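Local coordinates for protein hypoxanthine-guanine phosphoribosyltransferase (HGPRT) (PDB 5IPF) that catalyses the transfer of a phosphoribosyl group to hypoxanthine and guanine, yielding IMP and GMP, probably in the purine salvage of Schistosoma mansoni, at residues S72-E80 against L107-L118. Numbering follows the deposited sequence.
Sequences SMNIVDYYE and LERTVRARGIVL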
ATOM      1  N   SER A  72      -7.611   7.655 -11.812  1.00 46.42           N
ATOM      2  CA  SER A  72      -8.577   6.562 -11.879  1.00 34.81           C
ATOM      3  C   SER A  72     -10.001   7.082 -11.777  1.00 38.63           C
ATOM      4  O   SER A  72     -10.886   6.644 -12.524  1.00 41.73           O
ATOM      5  CB  SER A  72      -8.301   5.544 -10.773  1.00 38.20           C
ATOM      6  OG  SER A  72      -7.039   4.924 -10.946  1.00 50.85           O
ATOM      7  N   MET A  73     -10.244   8.027 -10.864  1.00 37.39           N
ATOM      8  CA  MET A  73     -11.586   8.594 -10.746  1.00 39.71           C
ATOM      9  C   MET A  73     -12.018   9.273 -12.043  1.00 43.13           C
ATOM     10  O   MET A  73     -13.124   9.031 -12.546  1.00 40.72           O
ATOM     11  CB  MET A  73     -11.636   9.570  -9.571  1.00 43.82           C
ATOM     12  CG  MET A  73     -11.351   8.905  -8.235  1.00 48.07           C
ATOM     13  SD  MET A  73     -11.405  10.030  -6.831  1.00 74.15           S
ATOM     14  CE  MET A  73     -11.174   8.872  -5.482  1.00 85.17           C
ATOM     15  N   ASN A  74     -11.142  10.110 -12.614  1.00 47.98           N
ATOM     16  CA  ASN A  74     -11.473  10.820 -13.849  1.00 41.33           C
ATOM     17  C   ASN A  74     -11.798   9.850 -14.982  1.00 41.52           C
ATOM     18  O   ASN A  74     -12.801  10.013 -15.691  1.00 39.38           O
ATOM     19  CB  ASN A  74     -10.319  11.739 -14.250  1.00 36.38           C
ATOM     20  CG  ASN A  74     -10.079  12.849 -13.248  1.00 36.41           C
ATOM     21  OD1 ASN A  74     -11.035  13.241 -12.548  1.00 37.66           O
ATOM     22  ND2 ASN A  74      -8.933  13.334 -13.167  1.00 58.57           N
ATOM     23  N   ILE A  75     -10.952   8.838 -15.175  1.00 36.18           N
ATOM     24  CA  ILE A  75     -11.183   7.870 -16.246  1.00 36.87           C
ATOM     25  C   ILE A  75     -12.504   7.139 -16.026  1.00 51.08           C
ATOM     26  O   ILE A  75     -13.307   6.968 -16.955  1.00 43.04           O
ATOM     27  CB  ILE A  75     -10.000   6.890 -16.342  1.00 35.50           C
ATOM     28  CG1 ILE A  75      -8.703   7.646 -16.628  1.00 34.61           C
ATOM     29  CG2 ILE A  75     -10.251   5.853 -17.417  1.00 36.56           C
ATOM     30  CD1 ILE A  75      -7.471   6.765 -16.607  1.00 33.52           C
ATOM     31  N   VAL A  76     -12.759   6.715 -14.785  1.00 54.23           N
ATOM     32  CA  VAL A  76     -13.954   5.922 -14.510  1.00 38.91           C
ATOM     33  C   VAL A  76     -15.211   6.732 -14.796  1.00 41.04           C
ATOM     34  O   VAL A  76     -16.102   6.281 -15.527  1.00 55.93           O
ATOM     35  CB  VAL A  76     -13.936   5.390 -13.068  1.00 51.95           C
ATOM     36  CG1 VAL A  76     -15.328   4.926 -12.662  1.00 40.00           C
ATOM     37  CG2 VAL A  76     -12.958   4.244 -12.955  1.00 36.89           C
ATOM     38  N   ASP A  77     -15.305   7.945 -14.241  1.00 41.27           N
ATOM     39  CA  ASP A  77     -16.539   8.696 -14.456  1.00 61.77           C
ATOM     40  C   ASP A  77     -16.650   9.245 -15.876  1.00 55.45           C
ATOM     41  O   ASP A  77     -17.766   9.554 -16.315  1.00 57.46           O
ATOM     42  CB  ASP A  77     -16.700   9.818 -13.421  1.00 60.63           C
ATOM     43  CG  ASP A  77     -15.488  10.709 -13.312  1.00 61.28           C
ATOM     44  OD1 ASP A  77     -14.862  11.004 -14.347  1.00 67.66           O
ATOM     45  OD2 ASP A  77     -15.169  11.128 -12.178  1.00 66.90           O
ATOM     46  N   TYR A  78     -15.542   9.352 -16.617  1.00 43.80           N
ATOM     47  CA  TYR A  78     -15.667   9.610 -18.048  1.00 45.34           C
ATOM     48  C   TYR A  78     -16.337   8.434 -18.749  1.00 47.54           C
ATOM     49  O   TYR A  78     -17.353   8.596 -19.435  1.00 55.48           O
ATOM     50  CB  TYR A  78     -14.306   9.892 -18.684  1.00 47.75           C
ATOM     51  CG  TYR A  78     -14.401   9.972 -20.196  1.00 50.21           C
ATOM     52  CD1 TYR A  78     -14.813  11.140 -20.823  1.00 53.19           C
ATOM     53  CD2 TYR A  78     -14.110   8.871 -20.993  1.00 45.68           C
ATOM     54  CE1 TYR A  78     -14.920  11.216 -22.202  1.00 60.51           C
ATOM     55  CE2 TYR A  78     -14.217   8.935 -22.371  1.00 60.35           C
ATOM     56  CZ  TYR A  78     -14.620  10.110 -22.972  1.00 64.27           C
ATOM     57  OH  TYR A  78     -14.724  10.178 -24.344  1.00 52.03           O
ATOM     58  N   TYR A  79     -15.769   7.234 -18.592  1.00 44.93           N
ATOM     59  CA  TYR A  79     -16.325   6.062 -19.261  1.00 46.17           C
ATOM     60  C   TYR A  79     -17.689   5.658 -18.721  1.00 47.82           C
ATOM     61  O   TYR A  79     -18.342   4.803 -19.327  1.00 49.43           O
ATOM     62  CB  TYR A  79     -15.356   4.885 -19.157  1.00 44.42           C
ATOM     63  CG  TYR A  79     -14.190   4.980 -20.114  1.00 43.82           C
ATOM     64  CD1 TYR A  79     -14.304   4.525 -21.422  1.00 45.54           C
ATOM     65  CD2 TYR A  79     -12.981   5.531 -19.714  1.00 41.83           C
ATOM     66  CE1 TYR A  79     -13.243   4.613 -22.301  1.00 50.98           C
ATOM     67  CE2 TYR A  79     -11.914   5.623 -20.587  1.00 41.56           C
ATOM     68  CZ  TYR A  79     -12.049   5.161 -21.878  1.00 45.39           C
ATOM     69  OH  TYR A  79     -10.990   5.250 -22.751  1.00 43.40           O
ATOM     70  N   GLU A  80     -18.133   6.239 -17.605  1.00 54.63           N
ATOM     71  CA  GLU A  80     -19.483   6.006 -17.114  1.00 61.11           C
ATOM     72  C   GLU A  80     -20.462   7.093 -17.535  1.00 72.61           C
ATOM     73  O   GLU A  80     -21.665   6.822 -17.625  1.00 81.12           O
ATOM     74  CB  GLU A  80     -19.490   5.892 -15.585  1.00 64.04           C
ATOM     75  CG  GLU A  80     -20.777   5.310 -15.030  1.00 77.52           C
ATOM     76  CD  GLU A  80     -21.088   5.798 -13.634  1.00 83.20           C
ATOM     77  OE1 GLU A  80     -20.248   6.519 -13.055  1.00 85.11           O
ATOM     78  OE2 GLU A  80     -22.177   5.464 -13.118  1.00 86.80           O
ATOM     79  N   LEU A 107      -8.140   1.858 -10.552  1.00 46.97           N
ATOM     80  CA  LEU A 107      -9.399   1.711 -11.280  1.00 33.55           C
ATOM     81  C   LEU A 107     -10.319   0.715 -10.585  1.00 54.12           C
ATOM     82  O   LEU A 107     -11.481   1.025 -10.293  1.00 35.62           O
ATOM     83  CB  LEU A 107      -9.130   1.275 -12.723  1.00 33.97           C
ATOM     84  CG  LEU A 107      -8.620   2.290 -13.752  1.00 47.95           C
ATOM     85  CD1 LEU A 107      -8.458   1.628 -15.114  1.00 34.46           C
ATOM     86  CD2 LEU A 107      -9.556   3.481 -13.852  1.00 33.87           C
ATOM     87  N   GLU A 108      -9.815  -0.493 -10.317  1.00 45.22           N
ATOM     88  CA  GLU A 108     -10.622  -1.494  -9.631  1.00 40.93           C
ATOM     89  C   GLU A 108     -11.044  -1.022  -8.245  1.00 36.53           C
ATOM     90  O   GLU A 108     -12.146  -1.352  -7.789  1.00 37.89           O
ATOM     91  CB  GLU A 108      -9.855  -2.811  -9.538  1.00 37.03           C
ATOM     92  CG  GLU A 108      -9.473  -3.400 -10.887  1.00 38.77           C
ATOM     93  CD  GLU A 108      -8.625  -4.650 -10.761  1.00 48.73           C
ATOM     94  OE1 GLU A 108      -8.274  -5.023  -9.621  1.00 58.64           O
ATOM     95  OE2 GLU A 108      -8.309  -5.261 -11.804  1.00 47.31           O
ATOM     96  N   ARG A 109     -10.196  -0.242  -7.567  1.00 35.35           N
ATOM     97  CA  ARG A 109     -10.571   0.257  -6.246  1.00 38.95           C
ATOM     98  C   ARG A 109     -11.711   1.266  -6.337  1.00 36.24           C
ATOM     99  O   ARG A 109     -12.710   1.153  -5.618  1.00 48.70           O
ATOM    100  CB  ARG A 109      -9.363   0.874  -5.542  1.00 34.59           C
ATOM    101  CG  ARG A 109      -9.727   1.601  -4.251  1.00 43.99           C
ATOM    102  CD  ARG A 109      -8.503   1.971  -3.431  1.00 46.31           C
ATOM    103  NE  ARG A 109      -7.811   0.793  -2.917  1.00 63.16           N
ATOM    104  CZ  ARG A 109      -6.680   0.310  -3.422  1.00 74.92           C
ATOM    105  NH1 ARG A 109      -6.103   0.911  -4.457  1.00 79.21           N
ATOM    106  NH2 ARG A 109      -6.122  -0.769  -2.891  1.00 73.24           N
ATOM    107  N   THR A 110     -11.581   2.262  -7.217  1.00 39.76           N
ATOM    108  CA  THR A 110     -12.609   3.295  -7.300  1.00 55.34           C
ATOM    109  C   THR A 110     -13.912   2.751  -7.876  1.00 37.89           C
ATOM    110  O   THR A 110     -14.992   3.247  -7.534  1.00 39.34           O
ATOM    111  CB  THR A 110     -12.108   4.487  -8.123  1.00 57.14           C
ATOM    112  OG1 THR A 110     -13.099   5.523  -8.122  1.00 56.48           O
ATOM    113  CG2 THR A 110     -11.818   4.082  -9.557  1.00 59.13           C
ATOM    114  N   VAL A 111     -13.839   1.737  -8.741  1.00 37.97           N
ATOM    115  CA  VAL A 111     -15.059   1.106  -9.234  1.00 46.57           C
ATOM    116  C   VAL A 111     -15.667   0.226  -8.151  1.00 46.42           C
ATOM    117  O   VAL A 111     -16.894   0.084  -8.063  1.00 44.71           O
ATOM    118  CB  VAL A 111     -14.762   0.320 -10.526  1.00 45.62           C
ATOM    119  CG1 VAL A 111     -15.891  -0.635 -10.866  1.00 41.81           C
ATOM    120  CG2 VAL A 111     -14.532   1.281 -11.672  1.00 39.22           C
ATOM    121  N   ARG A 112     -14.825  -0.353  -7.294  1.00 52.18           N
ATOM    122  CA  ARG A 112     -15.319  -1.187  -6.206  1.00 49.89           C
ATOM    123  C   ARG A 112     -16.051  -0.359  -5.157  1.00 47.40           C
ATOM    124  O   ARG A 112     -17.039  -0.820  -4.576  1.00 50.19           O
ATOM    125  CB  ARG A 112     -14.151  -1.941  -5.575  1.00 49.35           C
ATOM    126  CG  ARG A 112     -14.392  -3.415  -5.339  1.00 47.50           C
ATOM    127  CD  ARG A 112     -13.063  -4.118  -5.155  1.00 46.16           C
ATOM    128  NE  ARG A 112     -12.144  -3.311  -4.356  1.00 51.69           N
ATOM    129  CZ  ARG A 112     -10.839  -3.215  -4.590  1.00 54.39           C
ATOM    130  NH1 ARG A 112     -10.296  -3.867  -5.608  1.00 44.95           N
ATOM    131  NH2 ARG A 112     -10.078  -2.457  -3.812  1.00 57.18           N
ATOM    132  N   ALA A 113     -15.586   0.864  -4.905  1.00 50.80           N
ATOM    133  CA  ALA A 113     -16.164   1.710  -3.869  1.00 42.96           C
ATOM    134  C   ALA A 113     -17.389   2.485  -4.336  1.00 49.15           C
ATOM    135  O   ALA A 113     -17.942   3.265  -3.549  1.00 55.27           O
ATOM    136  CB  ALA A 113     -15.112   2.689  -3.344  1.00 41.50           C
ATOM    137  N   ARG A 114     -17.835   2.298  -5.577  1.00 46.40           N
ATOM    138  CA  ARG A 114     -18.982   3.031  -6.092  1.00 53.67           C
ATOM    139  C   ARG A 114     -20.131   2.145  -6.545  1.00 48.41           C
ATOM    140  O   ARG A 114     -21.144   2.673  -7.021  1.00 63.10           O
ATOM    141  CB  ARG A 114     -18.567   3.922  -7.269  1.00 63.58           C
ATOM    142  CG  ARG A 114     -17.609   5.051  -6.912  1.00 51.69           C
ATOM    143  CD  ARG A 114     -17.681   6.173  -7.940  1.00 54.31           C
ATOM    144  NE  ARG A 114     -16.360   6.605  -8.385  1.00 52.11           N
ATOM    145  CZ  ARG A 114     -16.151   7.399  -9.432  1.00 61.02           C
ATOM    146  NH1 ARG A 114     -17.177   7.845 -10.144  1.00 58.74           N
ATOM    147  NH2 ARG A 114     -14.916   7.743  -9.772  1.00 62.36           N
ATOM    148  N   GLY A 115     -20.011   0.826  -6.425  1.00 48.48           N
ATOM    149  CA  GLY A 115     -21.008  -0.052  -7.003  1.00 67.28           C
ATOM    150  C   GLY A 115     -21.121  -0.005  -8.513  1.00 62.61           C
ATOM    151  O   GLY A 115     -22.029  -0.628  -9.067  1.00 67.83           O
ATOM    152  N   ILE A 116     -20.228   0.708  -9.203  1.00 48.32           N
ATOM    153  CA  ILE A 116     -20.311   0.828 -10.658  1.00 54.46           C
ATOM    154  C   ILE A 116     -19.894  -0.483 -11.315  1.00 48.31           C
ATOM    155  O   ILE A 116     -18.964  -1.159 -10.859  1.00 46.83           O
ATOM    156  CB  ILE A 116     -19.439   2.002 -11.144  1.00 55.80           C
ATOM    157  CG1 ILE A 116     -20.005   3.323 -10.615  1.00 47.55           C
ATOM    158  CG2 ILE A 116     -19.298   2.017 -12.680  1.00 60.99           C
ATOM    159  CD1 ILE A 116     -19.113   4.513 -10.859  1.00 62.91           C
ATOM    160  N   VAL A 117     -20.580  -0.854 -12.393  1.00 57.73           N
ATOM    161  CA  VAL A 117     -20.170  -1.980 -13.226  1.00 62.57           C
ATOM    162  C   VAL A 117     -19.533  -1.401 -14.485  1.00 55.12           C
ATOM    163  O   VAL A 117     -20.224  -0.873 -15.363  1.00 62.15           O
ATOM    164  CB  VAL A 117     -21.340  -2.918 -13.562  1.00 52.76           C
ATOM    165  CG1 VAL A 117     -20.832  -4.145 -14.328  1.00 53.04           C
ATOM    166  CG2 VAL A 117     -22.051  -3.355 -12.298  1.00 53.99           C
ATOM    167  N   LEU A 118     -18.206  -1.488 -14.569  1.00 46.93           N
ATOM    168  CA  LEU A 118     -17.443  -0.984 -15.709  1.00 49.00           C
ATOM    169  C   LEU A 118     -16.486  -2.083 -16.142  1.00 62.11           C
ATOM    170  O   LEU A 118     -15.374  -2.202 -15.606  1.00 66.81           O
ATOM    171  CB  LEU A 118     -16.695   0.301 -15.354  1.00 53.54           C
ATOM    172  CG  LEU A 118     -16.369   1.256 -16.503  1.00 58.73           C
ATOM    173  CD1 LEU A 118     -17.647   1.812 -17.115  1.00 56.37           C
ATOM    174  CD2 LEU A 118     -15.472   2.384 -16.018  1.00 65.74           C
TER
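Helices 61-81 and 97-112 of the phosphoribosyltransferase fold pack together beside the parallel sheet, and Val76 of the first reaches Leu107, Thr110 and Val111 of the second, then Ile116 and Leu118 in the loop leading to strand 120-125. The short helical segments 72-80 and 107-112 approach to 9.1 Å between axes and cross at -59°. Where they come nearest, Ser72 sits against the backbone of Leu107; its hydroxyl OG, 3.3 Å from Leu107 N, lies at a poor angle to that group and instead bonds to Leu68 O within its own helix.

Val76 works with both methyls. Its chi1 of 164° sets CG1 anti to the backbone N and CG2 anti to the carbonyl carbon, which turns CG2 to the side chains of the other helix, 3.6 Å from Thr110 CG2 and equally close to Leu107 CD2 and Val111 CG2. CG1 faces the loop, where it lies over one face of the Arg114 guanidinium, offset toward its rim, and 4.2 Å from Ile116 CD1. Farther along, Leu118 sets its two methyls against the last turns of helix 61-81, CD1 near Tyr79 O and CD2 4.0 Å from Tyr79 CB.

Arg114, bent at chi3 (-132°), brings its guanidinium edge to the first helix: NH2 stands 3.5 Å from Met73 O and NH1 is near Asp77 CB. The carboxylates of Asp77 and Glu80 remain beyond salt-bridge distance, with Asp77 OD2 4.2 Å from Arg114 NH2.

Ile75 and Tyr79 continue onto Leu156 of the sheet, while Leu107 and Val111 rest on Met120. No hydrogen bond joins the two segments, so cohesion here comes chiefly from apolar side-chain contacts centred on Val76, with the acidic side chains probably adding a modest, longer-range attraction to Arg114 at the margin.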